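ABC transporter (Caldanaerobius, PDB 4G68) probably binds xylose-based oligosaccharides, as the extracellular solute-binding component of an ABC-type sugar importer. Local coordinates at residues Leu41-Leu46 with Val70-Ser75. Residues are numbered along the deposited sequence; the frame is centred on the assembly and turned at random.
Sequences LTFWNL and VQIVES. With XYS (alpha-D-xylopyranose), chain E.
A side-chain hydrogen bond between N45 and E74 joins two parallel strands whose other hydrogen bonds to each other run between backbone atoms. N45 ND2 gives a nearly straight N-H (170°) to E74 OE1 at 3.0 Å; the carboxylate oxygen lies in the amide plane, although the two flat groups are turned 33° apart. With chi1 at 66°, the N45 amide sits between its own backbone N and carbonyl carbon, which brings ND2 to the neighbouring strand, while OD1 accepts from the backbone N of F47, just past the segment. The side chains of E74 and F43 lie side by side and point the same way, with E74 CB 4.0 Å from F43 CD2.

Along the strands, five backbone bonds form the parallel ladder: L41 N to Q71 O, V73 N to L41 O, F43 N to V73 O, S75 N to F43 O and N45 N to S75 O. The last is the longest, with N45 N 3.2 Å from S75 O. L41, F43, I72 and E74 share one face, where F43 CB meets I72 CG2 at 3.8 Å and helix 52-66 packs against F43, I72 and E74. On the other face W44 CD1 lies 3.7 Å from S75 CB, and the indole makes a cation-pi contact with K85. At the far end L41 CD1 touches V70 CG1.

The strands flank helix 52-66 in a right-handed beta-alpha-beta unit, as expected of a periplasmic-binding-protein lobe. With both amide ends of N45 engaged, its rotation is fixed where the strand runs into L46, which touches bound xylose; the grip on E74 would favour a charged carboxylate.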
# COMPACT_ATOMS: atom_id res chain seq x y z
N LEU B 41 11.17 -25.39 -5.01
CA LEU B 41 11.40 -24.06 -4.45
C LEU B 41 10.25 -23.70 -3.56
O LEU B 41 9.10 -23.99 -3.88
CB LEU B 41 11.41 -23.02 -5.60
CG LEU B 41 12.52 -23.14 -6.68
CD1 LEU B 41 12.25 -22.19 -7.83
CD2 LEU B 41 13.91 -22.83 -6.11
N THR B 42 10.53 -23.01 -2.45
CA THR B 42 9.43 -22.46 -1.67
C THR B 42 9.21 -20.97 -2.00
O THR B 42 10.19 -20.25 -2.33
CB THR B 42 9.75 -22.54 -0.17
OG1 THR B 42 11.09 -22.05 0.07
CG2 THR B 42 9.61 -24.02 0.32
N PHE B 43 7.96 -20.54 -1.94
CA PHE B 43 7.54 -19.16 -2.30
C PHE B 43 6.52 -18.68 -1.29
O PHE B 43 5.48 -19.34 -1.13
CB PHE B 43 6.90 -19.16 -3.68
CG PHE B 43 6.20 -17.87 -4.06
CD1 PHE B 43 6.78 -16.61 -3.80
CD2 PHE B 43 4.99 -17.93 -4.78
CE1 PHE B 43 6.15 -15.43 -4.23
CE2 PHE B 43 4.33 -16.75 -5.21
CZ PHE B 43 4.92 -15.49 -4.87
N TRP B 44 6.80 -17.59 -0.56
CA TRP B 44 5.81 -17.06 0.39
C TRP B 44 5.17 -15.78 -0.10
O TRP B 44 5.87 -14.93 -0.69
CB TRP B 44 6.35 -16.78 1.75
CG TRP B 44 6.87 -18.01 2.47
CD1 TRP B 44 6.80 -19.34 2.09
CD2 TRP B 44 7.62 -17.99 3.73
NE1 TRP B 44 7.46 -20.14 3.07
CE2 TRP B 44 7.93 -19.35 4.06
CE3 TRP B 44 7.98 -16.99 4.62
CZ2 TRP B 44 8.65 -19.67 5.21
CZ3 TRP B 44 8.72 -17.32 5.76
CH2 TRP B 44 9.05 -18.65 6.04
N ASN B 45 3.86 -15.68 0.07
CA ASN B 45 3.18 -14.43 -0.36
C ASN B 45 1.96 -14.17 0.54
O ASN B 45 1.56 -15.03 1.33
CB ASN B 45 2.83 -14.41 -1.87
CG ASN B 45 1.78 -15.49 -2.23
OD1 ASN B 45 0.59 -15.30 -2.01
ND2 ASN B 45 2.25 -16.65 -2.67
N LEU B 46 1.30 -13.03 0.37
CA LEU B 46 0.22 -12.66 1.23
C LEU B 46 -1.10 -12.58 0.55
O LEU B 46 -2.06 -11.97 1.09
CB LEU B 46 0.63 -11.34 1.97
CG LEU B 46 0.94 -10.12 1.10
CD1 LEU B 46 -0.14 -9.79 0.05
CD2 LEU B 46 0.92 -8.89 2.00
N VAL B 70 11.49 -28.31 -11.72
CA VAL B 70 11.71 -27.17 -10.79
C VAL B 70 10.31 -26.79 -10.35
O VAL B 70 9.65 -26.02 -11.03
CB VAL B 70 12.42 -25.94 -11.47
CG1 VAL B 70 12.57 -24.77 -10.45
CG2 VAL B 70 13.74 -26.28 -12.14
N GLN B 71 9.82 -27.42 -9.31
CA GLN B 71 8.48 -27.16 -8.84
C GLN B 71 8.51 -26.01 -7.81
O GLN B 71 9.59 -25.71 -7.26
CB GLN B 71 7.86 -28.39 -8.21
CG GLN B 71 7.80 -29.52 -9.20
CD GLN B 71 6.73 -29.28 -10.21
OE1 GLN B 71 7.07 -28.94 -11.38
NE2 GLN B 71 5.49 -29.41 -9.83
N ILE B 72 7.36 -25.34 -7.67
CA ILE B 72 7.18 -24.28 -6.70
C ILE B 72 6.08 -24.76 -5.74
O ILE B 72 5.05 -25.20 -6.18
CB ILE B 72 6.73 -22.93 -7.33
CG1 ILE B 72 7.87 -22.30 -8.15
CG2 ILE B 72 6.36 -21.96 -6.20
CD1 ILE B 72 7.44 -21.10 -9.01
N VAL B 73 6.31 -24.57 -4.43
CA VAL B 73 5.22 -24.74 -3.44
C VAL B 73 5.10 -23.44 -2.64
O VAL B 73 6.12 -22.89 -2.22
CB VAL B 73 5.59 -25.81 -2.44
CG1 VAL B 73 4.57 -25.85 -1.29
CG2 VAL B 73 5.66 -27.14 -3.13
N GLU B 74 3.88 -22.94 -2.54
CA GLU B 74 3.66 -21.63 -1.89
C GLU B 74 3.09 -21.82 -0.53
O GLU B 74 2.44 -22.84 -0.22
CB GLU B 74 2.81 -20.68 -2.79
CG GLU B 74 1.38 -21.24 -3.09
CD GLU B 74 0.32 -20.22 -3.52
OE1 GLU B 74 0.55 -19.03 -3.44
OE2 GLU B 74 -0.82 -20.64 -3.94
N SER B 75 3.37 -20.86 0.35
CA SER B 75 2.66 -20.77 1.65
C SER B 75 2.14 -19.32 1.71
O SER B 75 2.93 -18.38 1.57
CB SER B 75 3.60 -21.12 2.79
OG SER B 75 3.07 -20.79 4.06
C1 XYS E . -5.34 -9.94 -1.58
C2 XYS E . -4.76 -9.78 -0.17
C3 XYS E . -4.33 -8.35 0.16
C4 XYS E . -3.62 -7.71 -1.04
C5 XYS E . -4.51 -7.77 -2.27
O1 XYS E . -6.64 -10.39 -1.66
O2 XYS E . -5.52 -10.28 0.85
O3 XYS E . -3.57 -8.44 1.31
O4 XYS E . -3.06 -6.46 -0.76
O5 XYS E . -5.08 -8.98 -2.54